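Endo-beta-1,4-glucanase (Bacillus licheniformis, PDB 2JEN) hydrolyses internal beta-1,4-glucosidic bonds of xyloglucan, and probably of cellulose, as a family 12 glycoside hydrolase. Local coordinates at residues A[71-81]-A[242-253]. The protein carries 1 engineered substitution. Numbering follows the deposited sequence.
With GLC (alpha-D-glucopyranose), chain C; GLC (alpha-D-glucopyranose), chain B; XYS (alpha-D-xylopyranose), chain D.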
ATOM      1  N   SER A  71      -0.944 -14.043 -23.391  1.00 11.56           N
ATOM      2  CA  SER A  71      -0.411 -15.313 -22.895  0.50 11.60           C
ATOM      3  C   SER A  71       0.324 -15.181 -21.556  1.00 11.64           C
ATOM      4  O   SER A  71       1.079 -16.054 -21.192  1.00 11.43           O
ATOM      5  CB  SER A  71       0.514 -15.955 -23.935  0.50 12.08           C
ATOM      6  OG  SER A  71       1.679 -15.179 -24.118  0.50 14.13           O
ATOM      7  N   ASP A  72       0.061 -14.099 -20.827  1.00 10.76           N
ATOM      8  CA  ASP A  72       0.720 -13.865 -19.544  1.00  9.87           C
ATOM      9  C   ASP A  72      -0.149 -12.899 -18.757  1.00  9.56           C
ATOM     10  O   ASP A  72       0.024 -11.682 -18.792  1.00  9.93           O
ATOM     11  CB  ASP A  72       2.134 -13.302 -19.775  1.00 10.08           C
ATOM     12  CG  ASP A  72       2.940 -13.192 -18.497  1.00  9.57           C
ATOM     13  OD1 ASP A  72       2.741 -14.037 -17.572  1.00 10.24           O
ATOM     14  OD2 ASP A  72       3.837 -12.291 -18.431  1.00 10.91           O
ATOM     15  N   MET A  73      -1.050 -13.460 -17.984  1.00  9.34           N
ATOM     16  CA  MET A  73      -2.076 -12.695 -17.280  1.00  8.97           C
ATOM     17  C   MET A  73      -2.528 -13.490 -16.087  1.00  9.31           C
ATOM     18  O   MET A  73      -2.234 -14.707 -16.015  1.00 10.42           O
ATOM     19  CB  MET A  73      -3.238 -12.361 -18.207  1.00  9.98           C
ATOM     20  CG  MET A  73      -3.966 -13.557 -18.729  1.00 12.11           C
ATOM     21  SD  MET A  73      -5.264 -13.131 -19.913  1.00 12.97           S
ATOM     22  CE  MET A  73      -5.466 -14.681 -20.809  1.00 16.02           C
ATOM     23  N   GLY A  74      -3.266 -12.873 -15.175  1.00  9.05           N
ATOM     24  CA  GLY A  74      -3.686 -13.620 -13.999  1.00  9.31           C
ATOM     25  C   GLY A  74      -4.150 -12.697 -12.901  1.00  8.73           C
ATOM     26  O   GLY A  74      -4.638 -11.588 -13.167  1.00  9.03           O
ATOM     27  N   TRP A  75      -4.047 -13.164 -11.674  1.00  8.14           N
ATOM     28  CA  TRP A  75      -4.488 -12.402 -10.513  1.00  8.48           C
ATOM     29  C   TRP A  75      -3.829 -12.948  -9.255  1.00  8.90           C
ATOM     30  O   TRP A  75      -3.365 -14.069  -9.245  1.00  9.43           O
ATOM     31  CB  TRP A  75      -6.014 -12.331 -10.389  1.00  9.37           C
ATOM     32  CG  TRP A  75      -6.729 -13.647 -10.552  1.00  8.97           C
ATOM     33  CD1 TRP A  75      -7.029 -14.550  -9.572  1.00  9.57           C
ATOM     34  CD2 TRP A  75      -7.299 -14.168 -11.761  1.00  9.40           C
ATOM     35  NE1 TRP A  75      -7.683 -15.624 -10.113  1.00  9.44           N
ATOM     36  CE2 TRP A  75      -7.897 -15.407 -11.447  1.00  9.89           C
ATOM     37  CE3 TRP A  75      -7.365 -13.716 -13.085  1.00  8.81           C
ATOM     38  CZ2 TRP A  75      -8.508 -16.210 -12.399  1.00 10.19           C
ATOM     39  CZ3 TRP A  75      -7.965 -14.525 -14.031  1.00 10.17           C
ATOM     40  CH2 TRP A  75      -8.534 -15.757 -13.678  1.00  9.70           C
ATOM     41  N   VAL A  76      -3.784 -12.104  -8.235  1.00  9.36           N
ATOM     42  CA  VAL A  76      -3.109 -12.313  -6.997  0.50  9.18           C
ATOM     43  C   VAL A  76      -4.133 -11.961  -5.904  1.00  9.47           C
ATOM     44  O   VAL A  76      -4.869 -10.985  -6.056  1.00 10.61           O
ATOM     45  CB  VAL A  76      -1.896 -11.370  -6.985  0.50  9.16           C
ATOM     46  CG1 VAL A  76      -0.987 -11.703  -5.812  0.50 10.86           C
ATOM     47  CG2 VAL A  76      -1.146 -11.432  -8.379  0.50  9.98           C
ATOM     48  N   TRP A  77      -4.154 -12.697  -4.807  1.00  8.54           N
ATOM     49  CA  TRP A  77      -5.179 -12.484  -3.799  1.00  8.75           C
ATOM     50  C   TRP A  77      -4.716 -12.793  -2.381  1.00  8.84           C
ATOM     51  O   TRP A  77      -3.743 -13.541  -2.152  1.00  9.21           O
ATOM     52  CB  TRP A  77      -6.408 -13.369  -4.080  1.00  9.56           C
ATOM     53  CG  TRP A  77      -6.218 -14.864  -3.938  1.00  9.93           C
ATOM     54  CD1 TRP A  77      -6.312 -15.600  -2.804  1.00  9.63           C
ATOM     55  CD2 TRP A  77      -5.921 -15.803  -4.987  1.00  9.66           C
ATOM     56  NE1 TRP A  77      -6.093 -16.939  -3.082  1.00  9.90           N
ATOM     57  CE2 TRP A  77      -5.865 -17.084  -4.416  1.00  9.68           C
ATOM     58  CE3 TRP A  77      -5.706 -15.682  -6.356  1.00 10.42           C
ATOM     59  CZ2 TRP A  77      -5.644 -18.231  -5.174  1.00 10.52           C
ATOM     60  CZ3 TRP A  77      -5.458 -16.835  -7.108  1.00 10.94           C
ATOM     61  CH2 TRP A  77      -5.461 -18.080  -6.505  1.00 10.73           C
ATOM     62  N   ASN A  78      -5.458 -12.225  -1.447  1.00  8.94           N
ATOM     63  CA  ASN A  78      -5.358 -12.544  -0.049  1.00  8.53           C
ATOM     64  C   ASN A  78      -6.711 -12.406   0.611  1.00  8.91           C
ATOM     65  O   ASN A  78      -7.266 -11.309   0.641  1.00  9.35           O
ATOM     66  CB  ASN A  78      -4.397 -11.562   0.636  1.00 10.10           C
ATOM     67  CG  ASN A  78      -4.305 -11.755   2.108  1.00 11.56           C
ATOM     68  OD1 ASN A  78      -4.235 -12.870   2.592  1.00 13.68           O
ATOM     69  ND2 ASN A  78      -4.347 -10.667   2.846  1.00 15.83           N
ATOM     70  N   TRP A  79      -7.271 -13.543   1.060  1.00  8.73           N
ATOM     71  CA  TRP A  79      -8.650 -13.664   1.559  1.00  8.47           C
ATOM     72  C   TRP A  79      -8.564 -14.349   2.951  1.00  8.59           C
ATOM     73  O   TRP A  79      -8.789 -15.555   3.087  1.00  9.76           O
ATOM     74  CB  TRP A  79      -9.553 -14.447   0.612  1.00  9.25           C
ATOM     75  CG  TRP A  79      -9.890 -13.632  -0.572  1.00  8.88           C
ATOM     76  CD1 TRP A  79      -9.366 -13.734  -1.811  1.00  8.87           C
ATOM     77  CD2 TRP A  79     -10.797 -12.529  -0.612  1.00  8.49           C
ATOM     78  NE1 TRP A  79      -9.895 -12.765  -2.646  1.00  9.22           N
ATOM     79  CE2 TRP A  79     -10.752 -11.994  -1.906  1.00  9.02           C
ATOM     80  CE3 TRP A  79     -11.631 -11.938   0.323  1.00  9.04           C
ATOM     81  CZ2 TRP A  79     -11.538 -10.922  -2.282  1.00  9.69           C
ATOM     82  CZ3 TRP A  79     -12.424 -10.883  -0.055  1.00 10.13           C
ATOM     83  CH2 TRP A  79     -12.354 -10.372  -1.348  1.00  9.30           C
ATOM     84  N   PRO A  80      -8.184 -13.606   4.005  0.50  8.31           N
ATOM     85  CA  PRO A  80      -8.052 -14.278   5.298  0.50  8.77           C
ATOM     86  C   PRO A  80      -9.383 -14.640   5.954  0.50  9.74           C
ATOM     87  O   PRO A  80     -10.027 -13.816   6.590  0.50 11.16           O
ATOM     88  CB  PRO A  80      -7.238 -13.286   6.145  0.50  9.07           C
ATOM     89  CG  PRO A  80      -6.697 -12.297   5.197  0.50  7.47           C
ATOM     90  CD  PRO A  80      -7.702 -12.223   4.090  0.50  8.42           C
ATOM     91  N   SER A  81      -9.784 -15.895   5.807  1.00 11.34           N
ATOM     92  CA  SER A  81     -11.044 -16.395   6.353  1.00 11.81           C
ATOM     93  C   SER A  81     -11.050 -17.929   6.330  1.00 12.75           C
ATOM     94  O   SER A  81     -10.513 -18.538   5.406  1.00 14.23           O
ATOM     95  CB  SER A  81     -12.206 -15.933   5.473  1.00 12.41           C
ATOM     96  OG  SER A  81     -13.476 -16.426   5.980  1.00 12.56           O
ATOM     97  N   THR A 242     -10.975 -18.407 -10.353  1.00  8.57           N
ATOM     98  CA  THR A 242     -10.731 -19.127  -9.113  1.00  9.07           C
ATOM     99  C   THR A 242     -11.724 -18.661  -8.076  1.00  9.17           C
ATOM    100  O   THR A 242     -11.651 -17.529  -7.628  1.00  9.93           O
ATOM    101  CB  THR A 242      -9.300 -18.930  -8.610  1.00  9.13           C
ATOM    102  OG1 THR A 242      -9.070 -17.529  -8.421  1.00  9.73           O
ATOM    103  CG2 THR A 242      -8.232 -19.453  -9.563  1.00  9.82           C
ATOM    104  N   GLU A 243     -12.625 -19.524  -7.616  1.00  9.49           N
ATOM    105  CA  GLU A 243     -13.411 -19.182  -6.425  1.00  9.54           C
ATOM    106  C   GLU A 243     -12.495 -19.335  -5.249  1.00  8.93           C
ATOM    107  O   GLU A 243     -11.836 -20.369  -5.089  1.00 10.46           O
ATOM    108  CB  GLU A 243     -14.615 -20.094  -6.228  1.00 10.00           C
ATOM    109  CG  GLU A 243     -15.678 -19.991  -7.315  1.00 10.08           C
ATOM    110  CD  GLU A 243     -16.916 -20.798  -7.013  1.00 11.54           C
ATOM    111  OE1 GLU A 243     -16.827 -22.021  -6.921  1.00 12.89           O
ATOM    112  OE2 GLU A 243     -17.994 -20.195  -6.858  1.00 14.18           O
ATOM    113  N   VAL A 244     -12.396 -18.290  -4.420  1.00  9.14           N
ATOM    114  CA  VAL A 244     -11.542 -18.322  -3.256  1.00  8.51           C
ATOM    115  C   VAL A 244     -12.415 -18.245  -2.012  1.00  9.20           C
ATOM    116  O   VAL A 244     -13.265 -17.355  -1.884  1.00  9.97           O
ATOM    117  CB  VAL A 244     -10.518 -17.182  -3.225  1.00  9.42           C
ATOM    118  CG1 VAL A 244      -9.644 -17.338  -1.948  1.00 10.93           C
ATOM    119  CG2 VAL A 244      -9.669 -17.171  -4.515  1.00 10.85           C
ATOM    120  N   PHE A 245     -12.241 -19.233  -1.122  1.00  9.49           N
ATOM    121  CA  PHE A 245     -12.908 -19.320   0.141  1.00 10.05           C
ATOM    122  C   PHE A 245     -12.031 -18.712   1.235  1.00  9.68           C
ATOM    123  O   PHE A 245     -12.500 -17.996   2.126  1.00 10.30           O
ATOM    124  CB  PHE A 245     -13.242 -20.771   0.444  1.00  9.97           C
ATOM    125  CG  PHE A 245     -14.123 -21.420  -0.574  1.00 10.69           C
ATOM    126  CD1 PHE A 245     -13.578 -21.946  -1.745  1.00 11.51           C
ATOM    127  CD2 PHE A 245     -15.485 -21.493  -0.388  1.00 11.82           C
ATOM    128  CE1 PHE A 245     -14.398 -22.542  -2.709  1.00 12.60           C
ATOM    129  CE2 PHE A 245     -16.304 -22.135  -1.350  1.00 13.50           C
ATOM    130  CZ  PHE A 245     -15.748 -22.651  -2.496  1.00 13.30           C
ATOM    131  N   GLY A 246     -10.739 -18.986   1.161  1.00  9.59           N
ATOM    132  CA  GLY A 246      -9.778 -18.369   2.067  1.00 10.22           C
ATOM    133  C   GLY A 246      -8.370 -18.654   1.634  1.00  9.47           C
ATOM    134  O   GLY A 246      -8.132 -19.625   0.902  1.00 10.54           O
ATOM    135  N   GLY A 247      -7.431 -17.847   2.097  1.00  9.98           N
ATOM    136  CA  GLY A 247      -6.026 -18.038   1.796  1.00 10.24           C
ATOM    137  C   GLY A 247      -5.458 -16.994   0.855  1.00  9.17           C
ATOM    138  O   GLY A 247      -6.158 -16.058   0.425  1.00 10.09           O
ATOM    139  N   THR A 248      -4.187 -17.183   0.518  1.00  9.52           N
ATOM    140  CA  THR A 248      -3.460 -16.239  -0.283  1.00  9.90           C
ATOM    141  C   THR A 248      -2.720 -16.968  -1.381  1.00 10.30           C
ATOM    142  O   THR A 248      -2.245 -18.086  -1.193  1.00 11.41           O
ATOM    143  CB  THR A 248      -2.372 -15.523   0.566  0.50 11.61           C
ATOM    144  OG1 THR A 248      -2.890 -15.130   1.837  0.50 18.46           O
ATOM    145  CG2 THR A 248      -1.831 -14.326  -0.147  0.50 11.57           C
ATOM    146  N   GLY A 249      -2.580 -16.322  -2.531  1.00 10.08           N
ATOM    147  CA  GLY A 249      -1.839 -16.910  -3.634  1.00 10.68           C
ATOM    148  C   GLY A 249      -2.068 -16.190  -4.931  1.00  9.24           C
ATOM    149  O   GLY A 249      -2.427 -15.016  -4.952  1.00  9.91           O
ATOM    150  N   GLN A 250      -1.831 -16.880  -6.035  1.00  9.22           N
ATOM    151  CA  GLN A 250      -1.972 -16.310  -7.330  1.00 10.21           C
ATOM    152  C   GLN A 250      -2.181 -17.387  -8.370  1.00  9.47           C
ATOM    153  O   GLN A 250      -1.821 -18.566  -8.154  1.00 10.17           O
ATOM    154  CB  GLN A 250      -0.734 -15.502  -7.674  1.00 10.69           C
ATOM    155  CG  GLN A 250       0.513 -16.318  -7.914  1.00 12.05           C
ATOM    156  CD  GLN A 250       1.735 -15.456  -8.048  1.00 11.95           C
ATOM    157  OE1 GLN A 250       1.899 -14.723  -9.047  1.00 13.07           O
ATOM    158  NE2 GLN A 250       2.607 -15.526  -7.042  1.00 14.31           N
ATOM    159  N   ILE A 251      -2.726 -16.966  -9.495  1.00  9.28           N
ATOM    160  CA  ILE A 251      -2.784 -17.754 -10.705  1.00  9.44           C
ATOM    161  C   ILE A 251      -2.087 -17.004 -11.815  1.00  9.56           C
ATOM    162  O   ILE A 251      -2.111 -15.765 -11.867  1.00  9.42           O
ATOM    163  CB  ILE A 251      -4.253 -18.049 -11.123  1.00  9.91           C
ATOM    164  CG1 ILE A 251      -4.358 -19.146 -12.206  1.00 10.47           C
ATOM    165  CG2 ILE A 251      -4.986 -16.787 -11.591  1.00 11.30           C
ATOM    166  CD1 ILE A 251      -5.770 -19.689 -12.431  1.00 11.31           C
ATOM    167  N   ASN A 252      -1.497 -17.759 -12.738  1.00  9.67           N
ATOM    168  CA  ASN A 252      -1.026 -17.222 -13.986  1.00  9.06           C
ATOM    169  C   ASN A 252      -1.592 -18.085 -15.086  1.00  9.77           C
ATOM    170  O   ASN A 252      -1.611 -19.326 -14.966  1.00 11.20           O
ATOM    171  CB  ASN A 252       0.503 -17.227 -14.049  1.00 10.23           C
ATOM    172  CG  ASN A 252       1.008 -16.776 -15.373  1.00 11.13           C
ATOM    173  OD1 ASN A 252       1.248 -15.531 -15.629  1.00 13.59           O
ATOM    174  ND2 ASN A 252       1.153 -17.717 -16.246  1.00  8.43           N
ATOM    175  N   ILE A 253      -2.101 -17.453 -16.120  1.00 10.02           N
ATOM    176  CA  ILE A 253      -2.682 -18.084 -17.270  1.00 11.07           C
ATOM    177  C   ILE A 253      -1.775 -17.842 -18.473  1.00 11.20           C
ATOM    178  O   ILE A 253      -1.391 -16.698 -18.759  1.00 11.32           O
ATOM    179  CB  ILE A 253      -4.082 -17.548 -17.538  1.00 10.85           C
ATOM    180  CG1 ILE A 253      -4.994 -17.939 -16.364  1.00 13.37           C
ATOM    181  CG2 ILE A 253      -4.617 -18.039 -18.885  1.00 12.70           C
ATOM    182  CD1 ILE A 253      -6.335 -17.254 -16.375  1.00 15.08           C
TER
HETATM  183  C1  GLC C   2     -20.276 -23.582  -2.888  1.00 16.65           C
HETATM  184  C2  GLC C   2     -19.613 -23.959  -4.191  1.00 14.05           C
HETATM  185  C3  GLC C   2     -19.459 -22.767  -5.105  1.00 15.37           C
HETATM  186  C4  GLC C   2     -20.751 -21.957  -5.228  1.00 16.78           C
HETATM  187  C5  GLC C   2     -21.332 -21.723  -3.823  1.00 17.30           C
HETATM  188  C6  GLC C   2     -22.690 -21.033  -3.915  1.00 20.87           C
HETATM  189  O2  GLC C   2     -18.328 -24.475  -3.919  1.00 15.17           O
HETATM  190  O3  GLC C   2     -19.086 -23.228  -6.379  1.00 15.22           O
HETATM  191  O4  GLC C   2     -20.495 -20.738  -5.926  1.00 17.82           O
HETATM  192  O5  GLC C   2     -21.526 -22.961  -3.180  1.00 17.36           O
HETATM  193  O6  GLC C   2     -23.044 -20.534  -2.624  1.00 22.66           O
HETATM  194  C1  GLC B   1     -21.450 -20.694  -8.861  0.50 21.68           C
HETATM  195  C2  GLC B   1     -22.604 -19.851  -8.323  0.50 21.90           C
HETATM  196  C3  GLC B   1     -22.603 -18.526  -9.038  0.50 20.63           C
HETATM  197  C4  GLC B   1     -21.287 -17.815  -8.738  0.50 19.70           C
HETATM  198  C5  GLC B   1     -20.190 -18.749  -9.265  0.50 19.02           C
HETATM  199  C6  GLC B   1     -18.778 -18.151  -9.232  0.50 17.83           C
HETATM  200  O1  GLC B   1     -21.404 -21.977  -8.303  0.50 25.97           O
HETATM  201  O2  GLC B   1     -23.895 -20.378  -8.532  0.50 21.91           O
HETATM  202  O3  GLC B   1     -23.804 -17.876  -8.618  0.50 21.86           O
HETATM  203  O4  GLC B   1     -21.207 -16.596  -9.444  0.50 17.91           O
HETATM  204  O5  GLC B   1     -20.256 -19.979  -8.557  0.50 21.15           O
HETATM  205  O6  GLC B   1     -18.428 -17.702  -7.941  0.50 14.49           O
HETATM  206  C1  XYS D   4     -17.006 -26.418   0.669  1.00 18.15           C
HETATM  207  C2  XYS D   4     -16.504 -27.259   1.815  1.00 18.84           C
HETATM  208  C3  XYS D   4     -15.797 -26.386   2.829  1.00 20.63           C
HETATM  209  C4  XYS D   4     -14.710 -25.594   2.125  1.00 18.01           C
HETATM  210  C5  XYS D   4     -15.349 -24.836   0.977  1.00 16.06           C
HETATM  211  O2  XYS D   4     -17.591 -27.964   2.427  1.00 24.14           O
HETATM  212  O3  XYS D   4     -15.256 -27.169   3.884  1.00 23.51           O
HETATM  213  O4  XYS D   4     -14.187 -24.642   3.040  1.00 22.13           O
HETATM  214  O5  XYS D   4     -15.973 -25.718   0.046  1.00 16.30           O
HETATM  215  O   HOH W   1      -6.522 -19.270  -1.428  1.00 10.64           O
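The indole of W77 lies between two layers: the G249 carbonyl O and Q250 N sit over one face, while V244 CG2 lies over the other as a CH-pi contact, 3.8 Å from the five-ring centroid and 10° off its normal. At its edge, in plane, are G247 O, 3.3 Å from CD1 of W77, and a water that accepts from NE1 and donates to G246 O. W77 CG stands between its backbone N and carbonyl carbon (chi1 67°), and this swings the ring across the neighbouring strand over G249, whose lack of a side chain lets it approach the peptide closely. W75 shares the rotamer; I251 CG2 presses on one face, 3.3 Å from the five-ring centroid, while W75 NE1 donates nearly in plane to T242 OG1 (2.9 Å). Replacing W77 by leucine would probably uncover V244 CG2 and leave the bridging water without its indole donor.

Strands 72-79 and 247-253 pair antiparallel (164°), with hydrogen-bonded pairs from M73–I253 to W79–G247. On the side away from the tryptophans, in the conformer modelled here, T248 OG1 donates to N78 OD1 (2.7 Å).

In this beta-sandwich of the concanavalin clan, W75 and W77 lie between the two sheets. The chain turns at F245 and G246, tying this core to the glycan cleft: E243 OE1 accepts from glucose O3 of chain C, and xylose C5 lies over the F245 ring. Methyl-to-ring packing thus combines with a polar partner for each buried indole N-H of W75 and W77.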